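Long-range contacts in protein DOA1 (PDB 3ODT), which probably binds ubiquitin through its WD40 beta-propeller domain and takes part in regulating the turnover of F-box proteins: residues S111-V116 with A148-F153; A191-G196 with I231-N236; Y98-H103 with K127-G132. All coordinates share one frame; numbering follows the deposited sequence.

Interaction 1: S111-V116 with A148-F153; sequences SFQDGV and AKVVSF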
loop_
_atom_site.group_PDB
_atom_site.type_symbol
_atom_site.label_atom_id
_atom_site.label_comp_id
_atom_site.label_asym_id
_atom_site.label_seq_id
_atom_site.Cartn_x
_atom_site.Cartn_y
_atom_site.Cartn_z
ATOM N N SER A 111 5.633 2.095 -4.092
ATOM C CA SER A 111 5.978 0.680 -4.082
ATOM C C SER A 111 7.424 0.529 -4.553
ATOM O O SER A 111 7.910 1.324 -5.349
ATOM C CB SER A 111 5.025 -0.077 -5.011
ATOM O OG SER A 111 5.143 -1.471 -4.812
ATOM N N PHE A 112 8.092 -0.504 -4.051
ATOM C CA PHE A 112 9.439 -0.831 -4.442
ATOM C C PHE A 112 9.532 -2.304 -4.822
ATOM O O PHE A 112 9.051 -3.194 -4.112
ATOM C CB PHE A 112 10.410 -0.519 -3.303
ATOM C CG PHE A 112 11.823 -0.894 -3.579
ATOM C CD1 PHE A 112 12.684 0.018 -4.163
ATOM C CD2 PHE A 112 12.321 -2.144 -3.231
ATOM C CE1 PHE A 112 14.026 -0.320 -4.392
ATOM C CE2 PHE A 112 13.652 -2.472 -3.466
ATOM C CZ PHE A 112 14.486 -1.558 -4.063
ATOM N N GLN A 113 10.152 -2.537 -5.964
ATOM C CA GLN A 113 10.431 -3.887 -6.406
ATOM C C GLN A 113 11.692 -3.931 -7.271
ATOM O O GLN A 113 11.795 -3.204 -8.244
ATOM C CB GLN A 113 9.235 -4.390 -7.202
ATOM C CG GLN A 113 9.130 -5.899 -7.286
ATOM C CD GLN A 113 7.766 -6.314 -7.711
ATOM O OE1 GLN A 113 6.804 -6.175 -6.955
ATOM N NE2 GLN A 113 7.651 -6.782 -8.942
ATOM N N ASP A 114 12.645 -4.784 -6.905
ATOM C CA ASP A 114 13.775 -5.108 -7.762
ATOM C C ASP A 114 14.500 -3.841 -8.226
ATOM O O ASP A 114 14.809 -3.697 -9.407
ATOM C CB ASP A 114 13.287 -5.911 -8.970
ATOM C CG ASP A 114 12.652 -7.250 -8.571
ATOM O OD1 ASP A 114 13.271 -7.984 -7.771
ATOM O OD2 ASP A 114 11.536 -7.562 -9.058
ATOM N N GLY A 115 14.734 -2.911 -7.300
ATOM C CA GLY A 115 15.482 -1.696 -7.599
ATOM C C GLY A 115 14.658 -0.572 -8.190
ATOM O O GLY A 115 15.184 0.520 -8.436
ATOM N N VAL A 116 13.369 -0.826 -8.401
ATOM C CA VAL A 116 12.478 0.143 -9.030
ATOM C C VAL A 116 11.525 0.728 -8.007
ATOM O O VAL A 116 10.909 -0.003 -7.258
ATOM C CB VAL A 116 11.648 -0.504 -10.176
ATOM C CG1 VAL A 116 10.749 0.549 -10.834
ATOM C CG2 VAL A 116 12.578 -1.132 -11.184
ATOM N N ALA A 148 -0.021 2.324 -8.172
ATOM C CA ALA A 148 0.880 1.953 -9.249
ATOM C C ALA A 148 1.774 0.834 -8.729
ATOM O O ALA A 148 2.285 0.876 -7.584
ATOM C CB ALA A 148 1.739 3.163 -9.721
ATOM N N LYS A 149 1.949 -0.175 -9.565
ATOM C CA LYS A 149 2.722 -1.366 -9.217
ATOM C C LYS A 149 3.580 -1.813 -10.380
ATOM O O LYS A 149 3.212 -1.639 -11.555
ATOM C CB LYS A 149 1.790 -2.504 -8.835
ATOM C CG LYS A 149 1.004 -2.295 -7.561
ATOM C CD LYS A 149 1.891 -2.234 -6.332
ATOM C CE LYS A 149 1.140 -2.639 -5.060
ATOM N NZ LYS A 149 0.295 -1.572 -4.495
ATOM N N VAL A 150 4.710 -2.403 -10.046
ATOM C CA VAL A 150 5.547 -3.029 -11.033
ATOM C C VAL A 150 4.966 -4.420 -11.358
ATOM O O VAL A 150 4.723 -5.232 -10.466
ATOM C CB VAL A 150 6.986 -3.192 -10.496
ATOM C CG1 VAL A 150 7.829 -4.011 -11.489
ATOM C CG2 VAL A 150 7.617 -1.829 -10.248
ATOM N N VAL A 151 4.738 -4.681 -12.634
ATOM C CA VAL A 151 4.342 -6.013 -13.087
ATOM C C VAL A 151 5.600 -6.849 -13.353
ATOM O O VAL A 151 5.741 -7.965 -12.857
ATOM C CB VAL A 151 3.483 -5.901 -14.342
ATOM C CG1 VAL A 151 3.209 -7.292 -14.932
ATOM C CG2 VAL A 151 2.166 -5.194 -14.002
ATOM N N SER A 152 6.521 -6.287 -14.124
ATOM C CA SER A 152 7.779 -6.950 -14.460
ATOM C C SER A 152 8.901 -5.918 -14.604
ATOM O O SER A 152 8.860 -5.069 -15.509
ATOM C CB SER A 152 7.636 -7.724 -15.764
ATOM O OG SER A 152 8.909 -8.151 -16.209
ATOM N N PHE A 153 9.909 -5.990 -13.729
ATOM C CA PHE A 153 11.019 -5.036 -13.813
ATOM C C PHE A 153 11.803 -5.268 -15.105
ATOM O O PHE A 153 12.283 -4.323 -15.716
ATOM C CB PHE A 153 11.945 -5.079 -12.570
ATOM C CG PHE A 153 13.033 -6.102 -12.659
ATOM C CD1 PHE A 153 14.274 -5.770 -13.179
ATOM C CD2 PHE A 153 12.804 -7.407 -12.258
ATOM C CE1 PHE A 153 15.268 -6.706 -13.282
ATOM C CE2 PHE A 153 13.808 -8.367 -12.349
ATOM C CZ PHE A 153 15.038 -8.018 -12.862
#
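Ser111-Gln113 and Ala148-Val150 run side by side in the same direction, their axes 7.1 Å apart and only 5° from parallel, yet no hydrogen bond passes between them, and the contact is made by side chains packing on one another and on backbone carbonyls. Near the start, Ser111 OG lies 3.7 Å from Lys149 CD, against the aliphatic part of a chain bent at its second and fourth torsions, whose NZ forms a salt bridge with Asp147. Ser111 CB sits beside the carbonyl of Ala148, whose O is buried here and has no polar partner. Further along, the extended chain of Gln113 brings NE2 to 3.6 Å from Val150 O, a packing distance and no hydrogen bond, and beside the methyl CG1. The other methyl, Val150 CG2, meets Val116 CG1 at 4.0 Å. These are the innermost strands of two adjacent blades of the WD40 propeller, and each hydrogen-bonds instead to the second strand of its own blade, Ser111 to Ile118 and Lys149 to Leu159. Beyond the strands, a type I' turn from Gln113 to Val116 lifts Asp114 toward Phe153. Asp114 CB stands over one face of that ring, 4.0 Å from the ring centroid and 29° off its normal, a CH-pi contact. The carboxylate is tilted 48° from the ring plane and puts OD2 3.4 Å from Phe153 CD2. Val116 CG2 packs 4.2 Å from Phe153 CB, at the root of the ring.

Interaction 2: A191-G196 with I231-N236; sequences AVVDDG and IKLLPN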
loop_
_atom_site.group_PDB
_atom_site.type_symbol
_atom_site.label_atom_id
_atom_site.label_comp_id
_atom_site.label_asym_id
_atom_site.label_seq_id
_atom_site.Cartn_x
_atom_site.Cartn_y
_atom_site.Cartn_z
ATOM N N ALA A 191 -2.837 -5.314 -6.502
ATOM C CA ALA A 191 -1.788 -6.266 -6.129
ATOM C C ALA A 191 -1.551 -7.197 -7.314
ATOM O O ALA A 191 -2.519 -7.722 -7.901
ATOM C CB ALA A 191 -2.166 -7.085 -4.905
ATOM N N VAL A 192 -0.304 -7.268 -7.761
ATOM C CA VAL A 192 0.067 -8.158 -8.847
ATOM C C VAL A 192 0.283 -9.591 -8.325
ATOM O O VAL A 192 1.098 -9.835 -7.447
ATOM C CB VAL A 192 1.313 -7.630 -9.580
ATOM C CG1 VAL A 192 1.746 -8.597 -10.701
ATOM C CG2 VAL A 192 1.051 -6.204 -10.077
ATOM N N VAL A 193 -0.492 -10.528 -8.838
ATOM C CA VAL A 193 -0.339 -11.924 -8.454
ATOM C C VAL A 193 0.860 -12.552 -9.195
ATOM O O VAL A 193 1.773 -13.135 -8.594
ATOM C CB VAL A 193 -1.622 -12.689 -8.747
ATOM C CG1 VAL A 193 -1.467 -14.185 -8.437
ATOM C CG2 VAL A 193 -2.790 -12.107 -7.969
ATOM N N ASP A 194 0.879 -12.361 -10.502
ATOM C CA ASP A 194 1.962 -12.799 -11.363
ATOM C C ASP A 194 1.813 -12.052 -12.670
ATOM O O ASP A 194 0.955 -11.154 -12.799
ATOM C CB ASP A 194 1.939 -14.318 -11.556
ATOM C CG ASP A 194 0.614 -14.837 -12.095
ATOM O OD1 ASP A 194 -0.062 -14.129 -12.893
ATOM O OD2 ASP A 194 0.246 -15.967 -11.706
ATOM N N ASP A 195 2.646 -12.387 -13.660
ATOM C CA ASP A 195 2.662 -11.634 -14.920
ATOM C C ASP A 195 1.307 -11.658 -15.618
ATOM O O ASP A 195 1.033 -10.832 -16.481
ATOM C CB ASP A 195 3.715 -12.200 -15.873
ATOM C CG ASP A 195 5.123 -11.798 -15.484
ATOM O OD1 ASP A 195 5.306 -11.138 -14.449
ATOM O OD2 ASP A 195 6.059 -12.157 -16.218
ATOM N N GLY A 196 0.464 -12.620 -15.254
ATOM C CA GLY A 196 -0.789 -12.824 -15.962
ATOM C C GLY A 196 -2.053 -12.500 -15.189
ATOM O O GLY A 196 -3.140 -12.678 -15.712
ATOM N N ILE A 231 -5.303 -3.409 -0.645
ATOM C CA ILE A 231 -5.238 -4.855 -0.702
ATOM C C ILE A 231 -3.775 -5.278 -0.777
ATOM O O ILE A 231 -2.939 -4.584 -1.351
ATOM C CB ILE A 231 -5.963 -5.434 -1.928
ATOM C CG1 ILE A 231 -5.581 -4.679 -3.196
ATOM C CG2 ILE A 231 -7.456 -5.390 -1.723
ATOM C CD1 ILE A 231 -6.191 -5.198 -4.468
ATOM N N LYS A 232 -3.488 -6.431 -0.187
ATOM C CA LYS A 232 -2.176 -7.061 -0.210
ATOM C C LYS A 232 -2.353 -8.564 -0.277
ATOM O O LYS A 232 -3.373 -9.090 0.127
ATOM C CB LYS A 232 -1.338 -6.723 1.027
ATOM C CG LYS A 232 -0.951 -5.259 1.162
ATOM C CD LYS A 232 0.103 -4.846 0.148
ATOM C CE LYS A 232 0.115 -3.333 -0.000
ATOM N NZ LYS A 232 0.622 -2.612 1.225
ATOM N N LEU A 233 -1.351 -9.241 -0.801
ATOM C CA LEU A 233 -1.286 -10.698 -0.766
ATOM C C LEU A 233 -0.414 -11.175 0.388
ATOM O O LEU A 233 0.718 -10.739 0.560
ATOM C CB LEU A 233 -0.736 -11.260 -2.090
ATOM C CG LEU A 233 -1.534 -10.854 -3.325
ATOM C CD1 LEU A 233 -0.836 -11.266 -4.621
ATOM C CD2 LEU A 233 -2.953 -11.444 -3.235
ATOM N N LEU A 234 -0.968 -12.081 1.186
ATOM C CA LEU A 234 -0.241 -12.768 2.231
ATOM C C LEU A 234 0.714 -13.800 1.653
ATOM O O LEU A 234 0.590 -14.225 0.506
ATOM C CB LEU A 234 -1.256 -13.446 3.157
ATOM C CG LEU A 234 -2.027 -12.458 4.024
ATOM C CD1 LEU A 234 -3.291 -13.096 4.569
ATOM C CD2 LEU A 234 -1.146 -11.940 5.157
ATOM N N PRO A 235 1.680 -14.214 2.462
ATOM C CA PRO A 235 2.620 -15.250 2.024
ATOM C C PRO A 235 1.958 -16.504 1.456
ATOM O O PRO A 235 2.529 -17.101 0.527
ATOM C CB PRO A 235 3.396 -15.591 3.305
ATOM C CG PRO A 235 3.361 -14.314 4.110
ATOM C CD PRO A 235 2.037 -13.643 3.776
ATOM N N ASN A 236 0.789 -16.897 1.965
ATOM C CA ASN A 236 0.116 -18.124 1.487
ATOM C C ASN A 236 -0.833 -17.843 0.308
ATOM O O ASN A 236 -1.602 -18.721 -0.099
ATOM C CB ASN A 236 -0.673 -18.779 2.629
ATOM C CG ASN A 236 -1.909 -17.970 3.030
ATOM O OD1 ASN A 236 -2.131 -16.884 2.534
ATOM N ND2 ASN A 236 -2.712 -18.507 3.934
#
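Leu233 reaches across to Ala191, Val192 and Val193, and its branched end does most of the touching. Its CG lies anti to its own carbonyl carbon (chi1 -57°), which sends the branch toward the facing strand; there CG rests 4.1 Å from Ala191 CB. The methyl CD1 goes further along, passing 3.7 Å from Val192 O and 3.9 Å from Val193 CA. The side chain of Val193 meets this methyl nearly at a right angle, with CG2 4.0 Å from Leu233 CD1. On the other flank of Ala191, Ile231 holds CG1 between its backbone N and carbonyl carbon (chi1 47°) and stretches CD1 to within 3.9 Å of Ala191 N. The small Ala191 methyl is thus met by both large residues, more loosely by Ile231 CD1 at 4.5 Å. Ile199, from the strand beside Ala191, adds to this apolar layer by touching Ala191, Ile231 and Leu233. No polar bond links the segments, and Ile231 O is buried without a polar partner. After Val193 the first strand leaves the contact through a classic beta bulge, Val193 and Asp194 both facing His197, and an Asx turn in which Asp194 OD1 accepts from Gly196 N. The two strands, inclined at 28°, are the innermost ones of adjacent blades, and this meshing of aliphatic side chains without shared hydrogen bonds is how beta-propeller blades pack around their central axis.

Interaction 3: Y98-H103 with K127-G132; sequences YTLIGH and KVWKEG
Leu100 lies across one face of the Trp129 indole, with CB 3.8 Å from the centroid of the six-membered ring and only 14° off its normal, a close CH-pi contact. Its methyls divide the rest: CD1 spreads over the five-membered part, 3.7 Å from Trp129 CG, while CD2 turns to the backbone of Gly132, 3.4 Å from its C atom. Around the rim of the indole runs the main chain after Leu100, and Ile101 O comes in at the edge, in the ring plane, 3.3 Å from Trp129 CZ3. Gly102 follows the same edge; a side chain there would collide with Trp129 CH2 and with the preceding carbonyl. Next comes His103, whose ring is roofed by Lys127: CD stands over its centre, 3.5 Å from the centroid. The Lys127 chain is extended as far as CE and bends at its last torsion, directing NZ to Asn137 and Thr125. The imidazole cannot easily turn, since ND1 is bonded to Asp123 and NE2 to Ser119, whose OG also bonds Trp129 NE1. His103, Asp123, Ser119 and Trp129 form the structural tetrad characteristic of WD40 repeats. With an alanine in place of Trp129, the NE1 bond to Ser119 is gone and Leu100 has no ring face to pack on, which would probably open a gap between the blades. At the far end, Tyr98 OH approaches Gly132 CA at 3.8 Å. Strand 99-100 is the outermost of the preceding blade, paired with 83-87, and strand 125-130 is third in the next one, between 116-121 and 133-139; Ile83 and Leu134 also touch the Trp129 side chain.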
loop_
_atom_site.group_PDB
_atom_site.type_symbol
_atom_site.label_atom_id
_atom_site.label_comp_id
_atom_site.label_asym_id
_atom_site.label_seq_id
_atom_site.Cartn_x
_atom_site.Cartn_y
_atom_site.Cartn_z
ATOM N N TYR A 98 17.743 11.893 0.598
ATOM C CA TYR A 98 17.328 11.216 -0.610
ATOM C C TYR A 98 15.999 11.808 -1.010
ATOM O O TYR A 98 15.114 11.875 -0.212
ATOM C CB TYR A 98 17.175 9.730 -0.385
ATOM C CG TYR A 98 16.895 8.843 -1.560
ATOM C CD1 TYR A 98 17.886 8.483 -2.454
ATOM C CD2 TYR A 98 15.650 8.313 -1.762
ATOM C CE1 TYR A 98 17.610 7.617 -3.505
ATOM C CE2 TYR A 98 15.405 7.467 -2.782
ATOM C CZ TYR A 98 16.394 7.096 -3.653
ATOM O OH TYR A 98 16.107 6.253 -4.644
ATOM N N THR A 99 15.951 12.280 -2.239
ATOM C CA THR A 99 14.775 12.985 -2.751
ATOM C C THR A 99 14.544 12.637 -4.211
ATOM O O THR A 99 15.479 12.664 -5.008
ATOM C CB THR A 99 14.957 14.501 -2.648
ATOM O OG1 THR A 99 15.195 14.862 -1.287
ATOM C CG2 THR A 99 13.752 15.230 -3.137
ATOM N N LEU A 100 13.299 12.277 -4.537
ATOM C CA LEU A 100 12.848 12.023 -5.904
ATOM C C LEU A 100 11.866 13.135 -6.243
ATOM O O LEU A 100 10.797 13.278 -5.644
ATOM C CB LEU A 100 12.174 10.665 -6.048
ATOM C CG LEU A 100 13.042 9.458 -5.687
ATOM C CD1 LEU A 100 12.188 8.203 -5.781
ATOM C CD2 LEU A 100 14.278 9.321 -6.535
ATOM N N ILE A 101 12.266 13.967 -7.184
ATOM C CA ILE A 101 11.509 15.153 -7.514
ATOM C C ILE A 101 10.861 14.980 -8.886
ATOM O O ILE A 101 11.484 14.465 -9.802
ATOM C CB ILE A 101 12.418 16.409 -7.495
ATOM C CG1 ILE A 101 11.542 17.656 -7.643
ATOM C CG2 ILE A 101 13.565 16.342 -8.543
ATOM C CD1 ILE A 101 12.266 18.942 -7.298
ATOM N N GLY A 102 9.616 15.409 -9.006
ATOM C CA GLY A 102 8.931 15.438 -10.280
ATOM C C GLY A 102 7.415 15.461 -10.215
ATOM O O GLY A 102 6.768 15.967 -11.116
ATOM N N HIS A 103 6.813 14.886 -9.179
ATOM C CA HIS A 103 5.351 14.947 -9.089
ATOM C C HIS A 103 4.870 16.362 -8.826
ATOM O O HIS A 103 5.586 17.174 -8.218
ATOM C CB HIS A 103 4.845 14.028 -7.990
ATOM C CG HIS A 103 4.730 12.615 -8.430
ATOM N ND1 HIS A 103 3.870 12.233 -9.438
ATOM C CD2 HIS A 103 5.324 11.481 -7.981
ATOM C CE1 HIS A 103 3.971 10.925 -9.615
ATOM N NE2 HIS A 103 4.842 10.447 -8.750
ATOM N N LYS A 127 4.965 7.507 -11.678
ATOM C CA LYS A 127 6.324 7.733 -12.111
ATOM C C LYS A 127 7.149 6.543 -11.689
ATOM O O LYS A 127 6.961 5.973 -10.606
ATOM C CB LYS A 127 6.882 9.042 -11.550
ATOM C CG LYS A 127 6.332 10.279 -12.306
ATOM C CD LYS A 127 6.710 11.610 -11.658
ATOM C CE LYS A 127 6.335 12.796 -12.551
ATOM N NZ LYS A 127 4.992 12.773 -13.177
ATOM N N VAL A 128 8.088 6.178 -12.547
ATOM C CA VAL A 128 8.966 5.047 -12.298
ATOM C C VAL A 128 10.387 5.573 -12.175
ATOM O O VAL A 128 10.889 6.318 -13.054
ATOM C CB VAL A 128 8.931 4.049 -13.466
ATOM C CG1 VAL A 128 9.953 2.894 -13.242
ATOM C CG2 VAL A 128 7.533 3.531 -13.659
ATOM N N TRP A 129 11.026 5.211 -11.065
ATOM C CA TRP A 129 12.323 5.769 -10.684
ATOM C C TRP A 129 13.346 4.663 -10.446
ATOM O O TRP A 129 13.028 3.629 -9.874
ATOM C CB TRP A 129 12.209 6.577 -9.392
ATOM C CG TRP A 129 10.997 7.425 -9.224
ATOM C CD1 TRP A 129 9.756 6.992 -8.871
ATOM C CD2 TRP A 129 10.909 8.865 -9.321
ATOM N NE1 TRP A 129 8.908 8.054 -8.766
ATOM C CE2 TRP A 129 9.575 9.216 -9.050
ATOM C CE3 TRP A 129 11.808 9.869 -9.648
ATOM C CZ2 TRP A 129 9.125 10.533 -9.048
ATOM C CZ3 TRP A 129 11.359 11.193 -9.669
ATOM C CH2 TRP A 129 10.021 11.503 -9.361
ATOM N N LYS A 130 14.563 4.885 -10.910
ATOM C CA LYS A 130 15.665 3.972 -10.661
ATOM C C LYS A 130 16.891 4.783 -10.344
ATOM O O LYS A 130 17.168 5.791 -10.988
ATOM C CB LYS A 130 15.944 3.101 -11.884
ATOM C CG LYS A 130 14.723 2.354 -12.400
ATOM C CD LYS A 130 15.071 1.562 -13.669
ATOM C CE LYS A 130 13.896 0.784 -14.176
ATOM N NZ LYS A 130 14.222 -0.051 -15.382
ATOM N N GLU A 131 17.627 4.328 -9.342
ATOM C CA GLU A 131 18.868 4.971 -8.933
ATOM C C GLU A 131 18.685 6.478 -8.713
ATOM O O GLU A 131 19.574 7.282 -9.026
ATOM C CB GLU A 131 19.961 4.673 -9.964
ATOM C CG GLU A 131 20.407 3.205 -9.929
ATOM C CD GLU A 131 21.169 2.752 -11.172
ATOM O OE1 GLU A 131 21.479 3.594 -12.044
ATOM O OE2 GLU A 131 21.462 1.540 -11.272
ATOM N N GLY A 132 17.534 6.868 -8.171
ATOM C CA GLY A 132 17.333 8.237 -7.698
ATOM C C GLY A 132 16.848 9.177 -8.791
ATOM O O GLY A 132 16.793 10.400 -8.621
#

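How the interactions relate
All three contacts join neighbouring blades of one seven-bladed propeller. Interactions 1 and 3 share the four-stranded sheet formed by strands 107-113, 116-121, 125-130 and 133-139: interaction 3 ties it to the blade before, interaction 1 to the blade after. Their segments alternate along the chain, their centres are 13 Å apart, and Val116 touches Val128 and Lys130. Interaction 2 comes later in the chain, two blade interfaces further round; its centre is also 13 Å from that of interaction 1, and Val192 bridges the interface in between by packing on Lys149, Val150 and Val151. Interactions 2 and 3 lie 25 Å apart between centres. Together they cover three of the seven blade interfaces, each without hydrogen bonds between the segments.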